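Local coordinates for protein nicotinate phosphoribosyltransferase (Vibrio cholerae, PDB 4HL7) that probably catalyses the ATP-dependent synthesis of nicotinate beta-D-ribonucleotide from nicotinate and 5-phospho-D-ribose 1-diphosphate, a step of NAD biosynthesis, at residues F179-S192 against I206-F218. Numbering follows the deposited sequence.
Sequences FSLTEMGTRRRFSS and IPQWVLGTSNYHF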
loop_
_atom_site.group_PDB
_atom_site.type_symbol
_atom_site.label_atom_id
_atom_site.label_comp_id
_atom_site.label_asym_id
_atom_site.label_seq_id
_atom_site.Cartn_x
_atom_site.Cartn_y
_atom_site.Cartn_z
ATOM N N PHE A 179 -6.269 8.610 19.462
ATOM C CA PHE A 179 -6.644 8.448 18.048
ATOM C C PHE A 179 -5.586 9.167 17.169
ATOM O O PHE A 179 -5.225 10.332 17.426
ATOM C CB PHE A 179 -8.046 9.018 17.764
ATOM C CG PHE A 179 -8.442 8.943 16.301
ATOM C CD1 PHE A 179 -8.811 7.698 15.707
ATOM C CD2 PHE A 179 -8.384 10.067 15.502
ATOM C CE1 PHE A 179 -9.128 7.627 14.352
ATOM C CE2 PHE A 179 -8.759 10.019 14.143
ATOM C CZ PHE A 179 -9.100 8.777 13.570
ATOM N N SER A 180 -5.078 8.464 16.161
ATOM C CA SER A 180 -4.063 9.011 15.237
ATOM C C SER A 180 -4.349 8.429 13.836
ATOM O O SER A 180 -4.583 7.223 13.713
ATOM C CB SER A 180 -2.707 8.471 15.646
ATOM O OG SER A 180 -1.754 8.957 14.733
ATOM N N LEU A 181 -4.317 9.276 12.808
ATOM C CA LEU A 181 -4.767 8.878 11.470
ATOM C C LEU A 181 -3.600 9.076 10.490
ATOM O O LEU A 181 -2.955 10.143 10.481
ATOM C CB LEU A 181 -5.982 9.762 11.055
ATOM C CG LEU A 181 -6.648 9.471 9.712
ATOM C CD1 LEU A 181 -7.074 8.003 9.643
ATOM C CD2 LEU A 181 -7.886 10.334 9.507
ATOM N N THR A 182 -3.282 8.044 9.718
ATOM C CA THR A 182 -2.320 8.205 8.631
ATOM C C THR A 182 -3.081 8.002 7.320
ATOM O O THR A 182 -3.682 6.933 7.086
ATOM C CB THR A 182 -1.204 7.178 8.711
ATOM O OG1 THR A 182 -0.495 7.340 9.964
ATOM C CG2 THR A 182 -0.194 7.435 7.583
ATOM N N GLU A 183 -3.127 9.021 6.492
ATOM C CA GLU A 183 -3.920 8.873 5.274
ATOM C C GLU A 183 -3.167 8.013 4.256
ATOM O O GLU A 183 -2.013 8.255 4.002
ATOM C CB GLU A 183 -4.238 10.262 4.727
ATOM C CG GLU A 183 -5.235 10.237 3.593
ATOM C CD GLU A 183 -4.599 9.937 2.200
ATOM O OE1 GLU A 183 -3.377 10.168 1.976
ATOM O OE2 GLU A 183 -5.343 9.435 1.330
HETATM N N MSE A 184 -3.829 7.022 3.654
HETATM C CA MSE A 184 -3.137 6.061 2.789
HETATM C C MSE A 184 -4.072 5.718 1.667
HETATM O O MSE A 184 -4.090 4.590 1.203
HETATM C CB MSE A 184 -2.704 4.755 3.514
HETATM C CG MSE A 184 -1.599 4.964 4.503
HETATM SE SE MSE A 184 -1.186 3.111 5.181
HETATM C CE MSE A 184 0.102 3.858 6.369
ATOM N N GLY A 185 -4.868 6.663 1.222
ATOM C CA GLY A 185 -5.837 6.343 0.183
ATOM C C GLY A 185 -5.501 6.747 -1.231
ATOM O O GLY A 185 -6.392 6.972 -2.035
ATOM N N THR A 186 -4.233 6.850 -1.557
ATOM C CA THR A 186 -3.891 7.194 -2.934
ATOM C C THR A 186 -4.290 6.087 -3.970
ATOM O O THR A 186 -4.855 6.374 -5.042
ATOM C CB THR A 186 -2.351 7.407 -3.011
ATOM O OG1 THR A 186 -1.980 8.552 -2.223
ATOM C CG2 THR A 186 -1.873 7.586 -4.492
ATOM N N ARG A 187 -3.891 4.838 -3.683
ATOM C CA ARG A 187 -4.031 3.737 -4.669
ATOM C C ARG A 187 -5.461 3.432 -5.054
ATOM O O ARG A 187 -5.719 2.984 -6.188
ATOM C CB ARG A 187 -3.351 2.446 -4.195
ATOM C CG ARG A 187 -3.944 1.820 -2.922
ATOM C CD ARG A 187 -3.045 0.700 -2.416
ATOM N NE ARG A 187 -1.692 1.159 -2.201
ATOM C CZ ARG A 187 -0.614 0.413 -2.450
ATOM N NH1 ARG A 187 -0.784 -0.807 -2.923
ATOM N NH2 ARG A 187 0.622 0.910 -2.262
ATOM N N ARG A 188 -6.411 3.727 -4.157
ATOM C CA ARG A 188 -7.827 3.464 -4.573
ATOM C C ARG A 188 -8.727 4.672 -4.431
ATOM O O ARG A 188 -9.931 4.550 -4.187
ATOM C CB ARG A 188 -8.423 2.215 -3.894
ATOM C CG ARG A 188 -8.036 0.872 -4.548
ATOM C CD ARG A 188 -8.332 -0.274 -3.555
ATOM N NE ARG A 188 -7.623 -1.536 -3.817
ATOM C CZ ARG A 188 -6.540 -1.976 -3.154
ATOM N NH1 ARG A 188 -5.948 -1.237 -2.196
ATOM N NH2 ARG A 188 -6.020 -3.174 -3.473
ATOM N N ARG A 189 -8.157 5.845 -4.652
ATOM C CA ARG A 189 -8.972 7.064 -4.553
ATOM C C ARG A 189 -10.037 7.111 -5.630
ATOM O O ARG A 189 -9.861 6.569 -6.732
ATOM C CB ARG A 189 -8.124 8.327 -4.646
ATOM C CG ARG A 189 -7.376 8.504 -5.995
ATOM C CD ARG A 189 -6.175 9.376 -5.739
ATOM N NE ARG A 189 -5.500 9.628 -7.009
ATOM C CZ ARG A 189 -4.323 10.223 -7.108
ATOM N NH1 ARG A 189 -3.721 10.695 -6.004
ATOM N NH2 ARG A 189 -3.782 10.416 -8.329
ATOM N N PHE A 190 -11.140 7.808 -5.348
ATOM C CA PHE A 190 -12.150 8.027 -6.374
ATOM C C PHE A 190 -11.521 8.857 -7.540
ATOM O O PHE A 190 -11.778 8.582 -8.719
ATOM C CB PHE A 190 -13.328 8.818 -5.782
ATOM C CG PHE A 190 -14.448 9.081 -6.768
ATOM C CD1 PHE A 190 -15.489 8.147 -6.932
ATOM C CD2 PHE A 190 -14.504 10.267 -7.487
ATOM C CE1 PHE A 190 -16.494 8.378 -7.840
ATOM C CE2 PHE A 190 -15.535 10.507 -8.408
ATOM C CZ PHE A 190 -16.528 9.554 -8.576
ATOM N N SER A 191 -10.706 9.865 -7.169
ATOM C CA SER A 191 -10.045 10.748 -8.104
ATOM C C SER A 191 -8.970 11.499 -7.319
ATOM O O SER A 191 -9.029 11.548 -6.096
ATOM C CB SER A 191 -11.043 11.727 -8.767
ATOM O OG SER A 191 -11.539 12.654 -7.801
ATOM N N SER A 192 -7.971 12.049 -8.007
ATOM C CA SER A 192 -6.955 12.854 -7.302
ATOM C C SER A 192 -7.595 14.119 -6.657
ATOM O O SER A 192 -7.146 14.568 -5.576
ATOM C CB SER A 192 -5.775 13.205 -8.240
ATOM O OG SER A 192 -6.243 13.922 -9.364
ATOM N N ILE A 206 -9.316 18.082 11.781
ATOM C CA ILE A 206 -8.724 17.223 12.847
ATOM C C ILE A 206 -7.193 17.231 12.782
ATOM O O ILE A 206 -6.532 16.195 12.919
ATOM C CB ILE A 206 -9.266 15.755 12.837
ATOM C CG1 ILE A 206 -8.999 15.074 11.507
ATOM C CG2 ILE A 206 -10.769 15.703 13.144
ATOM C CD1 ILE A 206 -9.052 13.558 11.635
ATOM N N PRO A 207 -6.604 18.423 12.600
ATOM C CA PRO A 207 -5.131 18.496 12.447
ATOM C C PRO A 207 -4.372 17.810 13.588
ATOM O O PRO A 207 -3.266 17.251 13.386
ATOM C CB PRO A 207 -4.852 20.001 12.465
ATOM C CG PRO A 207 -6.027 20.604 13.149
ATOM C CD PRO A 207 -7.209 19.769 12.659
ATOM N N GLN A 208 -4.948 17.842 14.775
ATOM C CA GLN A 208 -4.289 17.323 15.962
ATOM C C GLN A 208 -4.204 15.812 15.940
ATOM O O GLN A 208 -3.457 15.223 16.707
ATOM C CB GLN A 208 -5.043 17.756 17.232
ATOM C CG GLN A 208 -6.423 17.096 17.383
ATOM C CD GLN A 208 -7.569 17.879 16.753
ATOM O OE1 GLN A 208 -7.393 18.620 15.793
ATOM N NE2 GLN A 208 -8.769 17.686 17.284
ATOM N N TRP A 209 -5.012 15.174 15.095
ATOM C CA TRP A 209 -5.006 13.736 14.972
ATOM C C TRP A 209 -4.414 13.185 13.699
ATOM O O TRP A 209 -4.349 11.991 13.555
ATOM C CB TRP A 209 -6.385 13.171 15.140
ATOM C CG TRP A 209 -6.979 13.500 16.472
ATOM C CD1 TRP A 209 -6.320 13.560 17.707
ATOM C CD2 TRP A 209 -8.371 13.795 16.759
ATOM N NE1 TRP A 209 -7.208 13.896 18.696
ATOM C CE2 TRP A 209 -8.458 14.018 18.190
ATOM C CE3 TRP A 209 -9.529 13.867 15.994
ATOM C CZ2 TRP A 209 -9.652 14.368 18.804
ATOM C CZ3 TRP A 209 -10.739 14.184 16.631
ATOM C CH2 TRP A 209 -10.795 14.423 17.998
ATOM N N VAL A 210 -3.926 14.030 12.811
ATOM C CA VAL A 210 -3.375 13.541 11.548
ATOM C C VAL A 210 -1.857 13.341 11.715
ATOM O O VAL A 210 -1.126 14.312 11.894
ATOM C CB VAL A 210 -3.717 14.535 10.392
ATOM C CG1 VAL A 210 -2.933 14.185 9.113
ATOM C CG2 VAL A 210 -5.229 14.577 10.138
ATOM N N LEU A 211 -1.381 12.091 11.722
ATOM C CA LEU A 211 0.062 11.823 11.815
ATOM C C LEU A 211 0.748 12.238 10.519
ATOM O O LEU A 211 1.828 12.868 10.538
ATOM C CB LEU A 211 0.322 10.350 12.163
ATOM C CG LEU A 211 1.781 9.905 12.176
ATOM C CD1 LEU A 211 2.455 10.674 13.333
ATOM C CD2 LEU A 211 1.826 8.380 12.305
ATOM N N GLY A 212 0.075 11.986 9.399
ATOM C CA GLY A 212 0.601 12.411 8.079
ATOM C C GLY A 212 -0.142 11.685 6.950
ATOM O O GLY A 212 -1.267 11.210 7.130
ATOM N N THR A 213 0.508 11.596 5.799
ATOM C CA THR A 213 -0.099 10.955 4.605
ATOM C C THR A 213 0.986 10.185 3.904
ATOM O O THR A 213 2.158 10.559 3.974
ATOM C CB THR A 213 -0.685 12.025 3.642
ATOM O OG1 THR A 213 -1.069 11.387 2.435
ATOM C CG2 THR A 213 0.335 13.115 3.302
ATOM N N SER A 214 0.627 9.065 3.260
ATOM C CA SER A 214 1.623 8.352 2.472
ATOM C C SER A 214 1.933 9.040 1.136
ATOM O O SER A 214 2.917 8.704 0.513
ATOM C CB SER A 214 1.175 6.905 2.200
ATOM O OG SER A 214 -0.016 6.972 1.435
ATOM N N ASN A 215 1.102 10.005 0.710
ATOM C CA ASN A 215 1.281 10.616 -0.581
ATOM C C ASN A 215 2.314 11.787 -0.521
ATOM O O ASN A 215 2.057 12.788 0.134
ATOM C CB ASN A 215 -0.090 11.084 -1.083
ATOM C CG ASN A 215 -0.053 11.561 -2.525
ATOM O OD1 ASN A 215 0.651 12.508 -2.856
ATOM N ND2 ASN A 215 -0.773 10.865 -3.394
ATOM N N TYR A 216 3.448 11.655 -1.229
ATOM C CA TYR A 216 4.493 12.709 -1.191
ATOM C C TYR A 216 3.947 14.024 -1.748
ATOM O O TYR A 216 4.196 15.146 -1.191
ATOM C CB TYR A 216 5.738 12.281 -2.024
ATOM C CG TYR A 216 6.854 11.642 -1.197
ATOM C CD1 TYR A 216 7.211 12.174 0.037
ATOM C CD2 TYR A 216 7.555 10.523 -1.678
ATOM C CE1 TYR A 216 8.254 11.606 0.804
ATOM C CE2 TYR A 216 8.598 9.939 -0.941
ATOM C CZ TYR A 216 8.972 10.515 0.287
ATOM O OH TYR A 216 10.000 9.932 1.064
ATOM N N HIS A 217 3.256 13.936 -2.874
ATOM C CA HIS A 217 2.721 15.155 -3.522
ATOM C C HIS A 217 1.821 15.967 -2.624
ATOM O O HIS A 217 1.933 17.229 -2.545
ATOM C CB HIS A 217 1.975 14.784 -4.806
ATOM C CG HIS A 217 1.457 15.977 -5.569
ATOM N ND1 HIS A 217 2.153 16.566 -6.545
ATOM C CD2 HIS A 217 0.276 16.699 -5.441
ATOM C CE1 HIS A 217 1.460 17.605 -7.037
ATOM N NE2 HIS A 217 0.310 17.682 -6.377
ATOM N N PHE A 218 0.928 15.284 -1.926
ATOM C CA PHE A 218 -0.030 15.953 -1.019
ATOM C C PHE A 218 0.622 16.261 0.333
ATOM O O PHE A 218 0.229 17.224 0.961
ATOM C CB PHE A 218 -1.323 15.099 -0.863
ATOM C CG PHE A 218 -2.198 15.116 -2.099
ATOM C CD1 PHE A 218 -2.533 16.335 -2.715
ATOM C CD2 PHE A 218 -2.652 13.912 -2.682
ATOM C CE1 PHE A 218 -3.271 16.371 -3.912
ATOM C CE2 PHE A 218 -3.410 13.947 -3.839
ATOM C CZ PHE A 218 -3.718 15.160 -4.467
HETATM O O HOH W 1 -2.072 8.281 0.334
#
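Trp209 and Phe179 meet where strands 181-183 and 210-213 begin, the two parallel strands of a beta-alpha-beta unit whose crossover is helix 192-205. The strands belong to the parallel sheet of the family's TIM-barrel-like domain, with 181-183 bonded on its other side to strand 344-349. Phe179 turns the edge of its ring to the face of the indole in an offset edge-to-face pair, planes at 89°, with CD2 3.7 Å from Trp209 CB. Ile171 of helix 155-174 touches both side chains. Trp209 O then accepts from Leu181 N at 2.8 Å, nearly in line with its carbonyl, and Leu181 O takes the N-H of Leu211. With CG anti to the backbone N (chi1 -177°), Leu181 lays CD2 against Ile206 CD1, 4.0 Å away.

A beta bulge follows: Leu181 pairs with Val210 but Thr182 with Gly212. Gly212 N is left buried without a partner, while Gly212 O accepts from Glu183 N. The Glu183 side chain bends at chi2 (-83°) and runs alongside Thr213, bringing OE1 to 2.7 Å from the Thr213 OG1 that donates to it. Its other oxygen, OE2, receives Gly185 N from above the carboxylate plane, so both oxygens of the buried carboxylate are engaged. Thr213 OG1 also accepts from Asn215 N, closing an ST turn before helix 216-222. A water donates to Glu183 OE1 and Ser214 OG and also bonds Thr186 OG1; the Ser214 hydroxyl has its strongest polar partner in Asp20. Asn215, the N-cap, accepts from Phe218 N through OD1, while its ND2 donates within the amide plane to Thr186 OG1 at 2.9 Å.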